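Local coordinates for protein exopolygalacturonase (Yersinia enterocolitica, PDB 2UVF) that hydrolyses pectic polygalacturonate, probably releasing digalacturonate from a chain end, as a periplasmic family 28 glycoside hydrolase built on a parallel beta-helix, at residues Trp57-Asp62 and Val67-Phe72; Lys131-Tyr134 and Ser138-Val141; Lys314-Gly319 and Lys323-Gln328. All blocks are in the same frame, centred on the assembly; numbering follows the deposited sequence.

Interaction 1 (Trp57-Asp62 and Val67-Phe72)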
loop_
_atom_site.group_PDB
_atom_site.type_symbol
_atom_site.label_atom_id
_atom_site.label_comp_id
_atom_site.label_asym_id
_atom_site.label_seq_id
_atom_site.Cartn_x
_atom_site.Cartn_y
_atom_site.Cartn_z
ATOM N N TRP A 57 7.118 -3.845 16.377
ATOM C CA TRP A 57 8.444 -3.479 16.853
ATOM C C TRP A 57 9.361 -3.494 15.672
ATOM O O TRP A 57 9.052 -4.143 14.666
ATOM C CB TRP A 57 8.964 -4.483 17.919
ATOM C CG TRP A 57 8.990 -5.907 17.446
ATOM C CD1 TRP A 57 10.018 -6.542 16.793
ATOM C CD2 TRP A 57 7.931 -6.876 17.570
ATOM N NE1 TRP A 57 9.655 -7.840 16.494
ATOM C CE2 TRP A 57 8.389 -8.075 16.970
ATOM C CE3 TRP A 57 6.641 -6.847 18.125
ATOM C CZ2 TRP A 57 7.600 -9.233 16.906
ATOM C CZ3 TRP A 57 5.855 -8.011 18.061
ATOM C CH2 TRP A 57 6.340 -9.183 17.457
ATOM N N LYS A 58 10.487 -2.800 15.801
ATOM C CA LYS A 58 11.583 -2.887 14.834
ATOM C C LYS A 58 12.414 -4.185 14.887
ATOM O O LYS A 58 12.834 -4.662 15.962
ATOM C CB LYS A 58 12.503 -1.678 14.970
ATOM C CG LYS A 58 11.858 -0.381 14.479
ATOM C CD LYS A 58 12.814 0.828 14.548
ATOM C CE LYS A 58 13.972 0.744 13.551
ATOM N NZ LYS A 58 13.492 0.711 12.150
ATOM N N ALA A 59 12.626 -4.760 13.711
ATOM C CA ALA A 59 13.654 -5.767 13.499
ATOM C C ALA A 59 14.839 -5.005 12.928
ATOM O O ALA A 59 14.628 -4.027 12.205
ATOM C CB ALA A 59 13.168 -6.822 12.512
ATOM N N PRO A 60 16.087 -5.424 13.250
ATOM C CA PRO A 60 17.282 -4.735 12.753
ATOM C C PRO A 60 17.618 -5.014 11.284
ATOM O O PRO A 60 16.966 -5.839 10.630
ATOM C CB PRO A 60 18.402 -5.275 13.660
ATOM C CG PRO A 60 17.946 -6.595 14.115
ATOM C CD PRO A 60 16.434 -6.571 14.124
ATOM N N GLU A 61 18.650 -4.341 10.784
ATOM C CA GLU A 61 19.104 -4.508 9.403
ATOM C C GLU A 61 19.509 -5.952 9.080
ATOM O O GLU A 61 19.238 -6.462 7.992
ATOM C CB GLU A 61 20.281 -3.580 9.156
ATOM C CG GLU A 61 20.721 -3.456 7.718
ATOM C CD GLU A 61 21.771 -2.384 7.558
ATOM O OE1 GLU A 61 22.816 -2.462 8.249
ATOM O OE2 GLU A 61 21.562 -1.455 6.751
ATOM N N ASP A 62 20.158 -6.597 10.045
ATOM C CA ASP A 62 20.745 -7.924 9.879
ATOM C C ASP A 62 20.031 -8.890 10.814
ATOM O O ASP A 62 20.204 -8.820 12.039
ATOM C CB ASP A 62 22.246 -7.846 10.205
ATOM C CG ASP A 62 22.954 -9.209 10.171
ATOM O OD1 ASP A 62 22.411 -10.211 9.635
ATOM O OD2 ASP A 62 24.083 -9.264 10.697
ATOM N N VAL A 67 15.481 -15.827 14.420
ATOM C CA VAL A 67 14.556 -16.713 13.711
ATOM C C VAL A 67 13.086 -16.489 14.096
ATOM O O VAL A 67 12.191 -17.032 13.455
ATOM C CB VAL A 67 14.955 -18.226 13.845
ATOM C CG1 VAL A 67 16.297 -18.489 13.198
ATOM C CG2 VAL A 67 14.955 -18.683 15.316
ATOM N N ASP A 68 12.857 -15.658 15.114
ATOM C CA ASP A 68 11.531 -15.425 15.689
ATOM C C ASP A 68 11.595 -14.351 16.782
ATOM O O ASP A 68 12.672 -13.869 17.118
ATOM C CB ASP A 68 10.967 -16.726 16.271
ATOM C CG ASP A 68 9.481 -16.893 16.018
ATOM O OD1 ASP A 68 8.760 -15.889 15.826
ATOM O OD2 ASP A 68 9.025 -18.046 16.017
ATOM N N TYR A 69 10.429 -13.981 17.315
ATOM C CA TYR A 69 10.311 -13.066 18.464
ATOM C C TYR A 69 9.257 -13.612 19.422
ATOM O O TYR A 69 8.290 -14.244 18.975
ATOM C CB TYR A 69 9.897 -11.664 18.009
ATOM C CG TYR A 69 11.001 -10.875 17.355
ATOM C CD1 TYR A 69 11.837 -10.042 18.108
ATOM C CD2 TYR A 69 11.212 -10.950 15.975
ATOM C CE1 TYR A 69 12.863 -9.313 17.504
ATOM C CE2 TYR A 69 12.228 -10.223 15.364
ATOM C CZ TYR A 69 13.053 -9.413 16.124
ATOM O OH TYR A 69 14.045 -8.696 15.489
ATOM N N GLN A 70 9.444 -13.376 20.725
ATOM C CA GLN A 70 8.528 -13.883 21.756
ATOM C C GLN A 70 7.954 -12.735 22.560
ATOM O O GLN A 70 8.671 -11.796 22.898
ATOM C CB GLN A 70 9.247 -14.828 22.720
ATOM C CG GLN A 70 9.827 -16.088 22.103
ATOM C CD GLN A 70 10.256 -17.103 23.164
ATOM O OE1 GLN A 70 10.282 -16.799 24.368
ATOM N NE2 GLN A 70 10.603 -18.308 22.724
ATOM N N ILE A 71 6.673 -12.839 22.903
ATOM C CA ILE A 71 5.924 -11.716 23.478
ATOM C C ILE A 71 5.386 -12.040 24.876
ATOM O O ILE A 71 4.730 -13.050 25.072
ATOM C CB ILE A 71 4.793 -11.219 22.506
ATOM C CG1 ILE A 71 5.402 -10.482 21.305
ATOM C CG2 ILE A 71 3.822 -10.292 23.210
ATOM C CD1 ILE A 71 5.859 -11.382 20.167
ATOM N N PHE A 72 5.682 -11.166 25.835
ATOM C CA PHE A 72 5.318 -11.369 27.239
ATOM C C PHE A 72 4.508 -10.197 27.767
ATOM O O PHE A 72 4.888 -9.038 27.575
ATOM C CB PHE A 72 6.572 -11.506 28.114
ATOM C CG PHE A 72 7.646 -12.401 27.545
ATOM C CD1 PHE A 72 7.728 -13.738 27.925
ATOM C CD2 PHE A 72 8.602 -11.894 26.668
ATOM C CE1 PHE A 72 8.718 -14.569 27.422
ATOM C CE2 PHE A 72 9.593 -12.723 26.161
ATOM C CZ PHE A 72 9.651 -14.067 26.543
#

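Interaction 2 (Lys131-Tyr134 and Ser138-Val141)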
loop_
_atom_site.group_PDB
_atom_site.type_symbol
_atom_site.label_atom_id
_atom_site.label_comp_id
_atom_site.label_asym_id
_atom_site.label_seq_id
_atom_site.Cartn_x
_atom_site.Cartn_y
_atom_site.Cartn_z
ATOM N N LYS A 131 11.135 -10.255 23.070
ATOM C CA LYS A 131 12.512 -10.756 22.927
ATOM C C LYS A 131 12.701 -11.413 21.563
ATOM O O LYS A 131 11.825 -12.173 21.117
ATOM C CB LYS A 131 12.838 -11.809 24.004
ATOM C CG LYS A 131 12.574 -11.410 25.434
ATOM C CD LYS A 131 13.205 -12.428 26.375
ATOM C CE LYS A 131 12.931 -12.089 27.842
ATOM N NZ LYS A 131 13.956 -12.669 28.773
ATOM N N ALA A 132 13.830 -11.113 20.920
ATOM C CA ALA A 132 14.325 -11.877 19.774
ATOM C C ALA A 132 14.654 -13.312 20.171
ATOM O O ALA A 132 15.268 -13.560 21.213
ATOM C CB ALA A 132 15.550 -11.217 19.173
ATOM N N GLN A 133 14.230 -14.253 19.335
ATOM C CA GLN A 133 14.561 -15.653 19.514
ATOM C C GLN A 133 15.585 -16.018 18.450
ATOM O O GLN A 133 15.425 -15.680 17.274
ATOM C CB GLN A 133 13.312 -16.532 19.392
ATOM C CG GLN A 133 13.490 -17.968 19.885
ATOM C CD GLN A 133 12.385 -18.884 19.411
ATOM O OE1 GLN A 133 11.384 -19.072 20.100
ATOM N NE2 GLN A 133 12.551 -19.448 18.221
ATOM N N TYR A 134 16.654 -16.688 18.873
ATOM C CA TYR A 134 17.757 -16.982 17.977
ATOM C C TYR A 134 17.691 -18.416 17.470
ATOM O O TYR A 134 16.977 -19.255 18.021
ATOM C CB TYR A 134 19.104 -16.686 18.649
ATOM C CG TYR A 134 19.304 -15.229 19.023
ATOM C CD1 TYR A 134 19.562 -14.263 18.049
ATOM C CD2 TYR A 134 19.238 -14.818 20.349
ATOM C CE1 TYR A 134 19.739 -12.933 18.386
ATOM C CE2 TYR A 134 19.412 -13.486 20.697
ATOM C CZ TYR A 134 19.666 -12.554 19.711
ATOM O OH TYR A 134 19.849 -11.238 20.066
ATOM N N SER A 138 18.231 -19.616 22.129
ATOM C CA SER A 138 18.385 -18.563 23.142
ATOM C C SER A 138 17.662 -17.267 22.780
ATOM O O SER A 138 17.494 -16.943 21.596
ATOM C CB SER A 138 19.866 -18.270 23.399
ATOM O OG SER A 138 20.402 -17.385 22.420
ATOM N N LEU A 139 17.257 -16.523 23.810
ATOM C CA LEU A 139 16.542 -15.258 23.646
ATOM C C LEU A 139 17.447 -14.060 23.897
ATOM O O LEU A 139 18.497 -14.191 24.525
ATOM C CB LEU A 139 15.349 -15.202 24.600
ATOM C CG LEU A 139 14.348 -16.347 24.518
ATOM C CD1 LEU A 139 13.361 -16.255 25.669
ATOM C CD2 LEU A 139 13.632 -16.340 23.174
ATOM N N SER A 140 17.049 -12.892 23.399
ATOM C CA SER A 140 17.750 -11.648 23.742
ATOM C C SER A 140 17.136 -11.036 24.997
ATOM O O SER A 140 16.023 -11.397 25.393
ATOM C CB SER A 140 17.679 -10.639 22.593
ATOM O OG SER A 140 16.437 -9.951 22.588
ATOM N N VAL A 141 17.849 -10.094 25.608
ATOM C CA VAL A 141 17.276 -9.312 26.699
ATOM C C VAL A 141 15.959 -8.657 26.237
ATOM O O VAL A 141 15.821 -8.272 25.060
ATOM C CB VAL A 141 18.287 -8.271 27.302
ATOM C CG1 VAL A 141 19.531 -8.978 27.819
ATOM C CG2 VAL A 141 18.677 -7.198 26.296
#

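Interaction 3 (Lys314-Gly319 and Lys323-Gln328)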
loop_
_atom_site.group_PDB
_atom_site.type_symbol
_atom_site.label_atom_id
_atom_site.label_comp_id
_atom_site.label_asym_id
_atom_site.label_seq_id
_atom_site.Cartn_x
_atom_site.Cartn_y
_atom_site.Cartn_z
ATOM N N LYS A 314 -21.766 8.986 -18.630
ATOM C CA LYS A 314 -22.374 10.190 -18.075
ATOM C C LYS A 314 -21.482 11.433 -18.233
ATOM O O LYS A 314 -21.960 12.497 -18.623
ATOM C CB LYS A 314 -22.778 9.975 -16.614
ATOM C CG LYS A 314 -23.181 11.258 -15.907
ATOM C CD LYS A 314 -24.134 11.023 -14.751
ATOM C CE LYS A 314 -24.916 12.302 -14.449
ATOM N NZ LYS A 314 -25.915 12.622 -15.544
ATOM N N ALA A 315 -20.191 11.286 -17.936
ATOM C CA ALA A 315 -19.215 12.367 -18.065
ATOM C C ALA A 315 -19.103 12.901 -19.502
ATOM O O ALA A 315 -18.996 14.117 -19.705
ATOM C CB ALA A 315 -17.861 11.903 -17.578
ATOM N N VAL A 316 -19.122 11.989 -20.477
ATOM C CA VAL A 316 -19.014 12.312 -21.911
ATOM C C VAL A 316 -20.252 13.074 -22.488
ATOM O O VAL A 316 -20.108 13.995 -23.307
ATOM C CB VAL A 316 -18.668 11.025 -22.729
ATOM C CG1 VAL A 316 -18.946 11.188 -24.226
ATOM C CG2 VAL A 316 -17.199 10.633 -22.514
ATOM N N SER A 317 -21.452 12.697 -22.041
ATOM C CA SER A 317 -22.675 13.358 -22.478
ATOM C C SER A 317 -22.773 14.754 -21.879
ATOM O O SER A 317 -23.422 15.636 -22.450
ATOM C CB SER A 317 -23.908 12.518 -22.150
ATOM O OG SER A 317 -24.003 12.274 -20.766
ATOM N N ASP A 318 -22.079 14.939 -20.755
ATOM C CA ASP A 318 -21.946 16.217 -20.057
ATOM C C ASP A 318 -20.846 17.127 -20.605
ATOM O O ASP A 318 -20.701 18.265 -20.154
ATOM C CB ASP A 318 -21.668 15.982 -18.572
ATOM C CG ASP A 318 -22.833 15.386 -17.849
ATOM O OD1 ASP A 318 -23.858 15.072 -18.501
ATOM O OD2 ASP A 318 -22.720 15.217 -16.621
ATOM N N GLY A 319 -20.063 16.629 -21.549
ATOM C CA GLY A 319 -19.154 17.485 -22.282
ATOM C C GLY A 319 -17.691 17.119 -22.298
ATOM O O GLY A 319 -16.951 17.638 -23.137
ATOM N N LYS A 323 -10.837 10.771 -22.855
ATOM C CA LYS A 323 -9.590 10.752 -22.084
ATOM C C LYS A 323 -9.804 11.243 -20.641
ATOM O O LYS A 323 -9.478 10.527 -19.690
ATOM C CB LYS A 323 -8.453 11.516 -22.771
ATOM C CG LYS A 323 -7.265 11.812 -21.821
ATOM C CD LYS A 323 -6.006 12.323 -22.519
ATOM C CE LYS A 323 -5.075 13.053 -21.537
ATOM N NZ LYS A 323 -5.630 14.382 -21.093
ATOM N N ASN A 324 -10.371 12.447 -20.496
ATOM C CA ASN A 324 -10.645 13.035 -19.187
ATOM C C ASN A 324 -11.755 12.350 -18.395
ATOM O O ASN A 324 -11.720 12.343 -17.165
ATOM C CB ASN A 324 -10.955 14.542 -19.302
ATOM C CG ASN A 324 -9.703 15.396 -19.463
ATOM O OD1 ASN A 324 -9.652 16.277 -20.330
ATOM N ND2 ASN A 324 -8.688 15.141 -18.636
ATOM N N ALA A 325 -12.755 11.823 -19.098
ATOM C CA ALA A 325 -13.878 11.168 -18.449
ATOM C C ALA A 325 -13.412 9.854 -17.794
ATOM O O ALA A 325 -13.736 9.573 -16.646
ATOM C CB ALA A 325 -15.005 10.924 -19.443
ATOM N N TYR A 326 -12.629 9.087 -18.536
ATOM C CA TYR A 326 -11.988 7.877 -18.031
ATOM C C TYR A 326 -10.949 8.140 -16.918
ATOM O O TYR A 326 -10.920 7.414 -15.899
ATOM C CB TYR A 326 -11.367 7.107 -19.207
ATOM C CG TYR A 326 -10.961 5.693 -18.877
ATOM C CD1 TYR A 326 -11.919 4.664 -18.789
ATOM C CD2 TYR A 326 -9.607 5.371 -18.659
ATOM C CE1 TYR A 326 -11.526 3.331 -18.483
ATOM C CE2 TYR A 326 -9.211 4.066 -18.348
ATOM C CZ TYR A 326 -10.174 3.061 -18.254
ATOM O OH TYR A 326 -9.768 1.796 -17.963
ATOM N N GLY A 327 -10.125 9.171 -17.102
ATOM C CA GLY A 327 -9.059 9.504 -16.161
ATOM C C GLY A 327 -9.468 10.152 -14.846
ATOM O O GLY A 327 -8.723 10.078 -13.846
ATOM N N GLN A 328 -10.642 10.788 -14.819
ATOM C CA GLN A 328 -11.025 11.596 -13.656
ATOM C C GLN A 328 -12.364 11.253 -13.004
ATOM O O GLN A 328 -12.573 11.530 -11.830
ATOM C CB GLN A 328 -10.982 13.108 -14.000
ATOM C CG GLN A 328 -9.684 13.617 -14.629
ATOM C CD GLN A 328 -8.439 13.359 -13.768
ATOM O OE1 GLN A 328 -7.358 13.182 -14.285
ATOM N NE2 GLN A 328 -8.601 13.339 -12.470
#

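Interaction 1 (Trp57-Asp62 and Val67-Phe72)
Trp57 and Tyr69 meet in the hydrophobic core of the fibronectin type III-like domain, a beta sandwich in which strand 53-58 belongs to one sheet and strand 66-73 to the other. No hydrogen bond joins the two segments; across a backbone gap of 9.4 Å between Ala59 CA and Tyr69 CA the contact rests mainly on side chains, with Tyr69 OH also reaching the backbone at Ala59 CA.

The aromatic contact is edge-to-face. The five-membered ring of Trp57 turns its edge to the Tyr69 ring, with the planes at 54° and the centroids 4.3 Å apart. Trp57 NE1 stands above the centre of the phenol ring, so the polarised N-H lies close to the pi cloud. Trp57 CG sits between its backbone N and carbonyl carbon (chi1 56°), and from there the indole runs past Tyr69 in the opposite direction.

Apolar contacts extend the pair. The broad benzo half of the indole touches both Tyr69 and Ile71, placing CZ2 3.5 Å from Tyr69 CB and CH2 3.5 Å from Ile71 CD1. Tyr69 and Ile71, two residues apart on an extended strand, both point inward.

Asp68 lies off the contact: OD1 accepts from Tyr69 N and OD2 hydrogen-bonds Ser82 OG.

At the far end of the phenol, small Ala59 and rigid Pro60 border the hydroxyl where the strand gives way to loop: Tyr69 OH lies 3.5 Å from Pro60 CD.

Interaction 2 (Lys131-Tyr134 and Ser138-Val141)
Lys131 lays its aliphatic chain alongside the backbone carbonyl of Ser140. CB starts 3.5 Å from Ser140 O, CG follows at a similar distance, and CD comes within 3.2 Å of the same oxygen while also touching Leu139 CD1. CE and NZ then draw away, NZ ending 4.2 Å from Ser140 O, too far for a bond. Lysine suits this partly exposed place because its methylenes can pack while its charged end runs on past them.

The backbones are joined by two hydrogen bonds, Ser140 N to Ala132 O and Tyr134 N to Ser138 O, each 2.9 Å long. Ser140 OG lies between its own N and carbonyl carbon (chi1 81°); in this buried place the short hydroxyl can both bond Val141 O and receive a weak bond from Ala132 N. The Tyr134 ring brings CD2 near Ser138 O, with that oxygen at the ring's edge, and Tyr134 OH reaches Ser140 CB. Leu139 crosses Gln133, its CD2 meeting Gln133 CG, whereas the amide oxygen of Gln133 bonds Gln70.

Gln133 and Leu139 form a single bridge: the chain leaving strand 125-134 of the fibronectin type III-like sandwich doubles back antiparallel, as in a beta hairpin.

Interaction 3 (Lys314-Gly319 and Lys323-Gln328)
Helix 307-317 and helix 322-328 form a helical hairpin in an excursion from the parallel beta-helix, with Ala315 and Ala325 facing each other at a CA-CA distance of 5.5 Å. The first helix ends in a Schellman motif: Gly319 leaves helical angles with a positive phi of 125°, which leaves no room for a side chain beside the carbonyl O of Asp318 and explains why glycine sits here. Its N makes a weak bond to Val316 O, and Asp318 N bonds Lys314 O. The second helix is brief, with Gly327 N bonded to Lys323 O.

Methyl groups make nearly all of the contact between the segments. Ala315 CB meets Ala325 CB at 3.5 Å, and alanine suits both places because a single methyl lets two backbones come this close. Val316 adds one branch: with CG1 anti to the backbone N (chi1 163°), CG2 is left to reach Ala325 CB at 3.8 Å. Ala325 CB is thus met by both Ala315 and Val316, while Val312, one turn earlier, also touches this residue. The end of the next side chain, Tyr326, leads away from 314-319; its hydroxyl bonds Asn378 and its ring forms a cation-pi contact with Arg330. The galacturonate ligand lies about 14 Å from the Ala325 side chain.

Serine can fold back onto its own helix: Ser317 OG donates to Lys314 O at 3.0 Å, from the same face of that carbonyl as Asp318 N.

In the fold
From the N terminus, interaction 1 comes first, where the chain leaves strand 53-58, crosses to the other sheet of the fibronectin type III-like domain and enters strand 66-73. Interaction 2 closes a later loop of the same domain, beyond strand 125-134. The two follow in series without nesting, yet they touch, because strands 66-73 and 125-134 are neighbours: Gln70 N and Lys131 O lie 2.7 Å apart, a probable hydrogen bond. Interaction 3, later still and again in series, closes the turn between helices 307-317 and 322-328 of the family 28 region, across the chain's centre from the others, its centre about 50 Å from that of interaction 1 and about 58 Å from that of interaction 2.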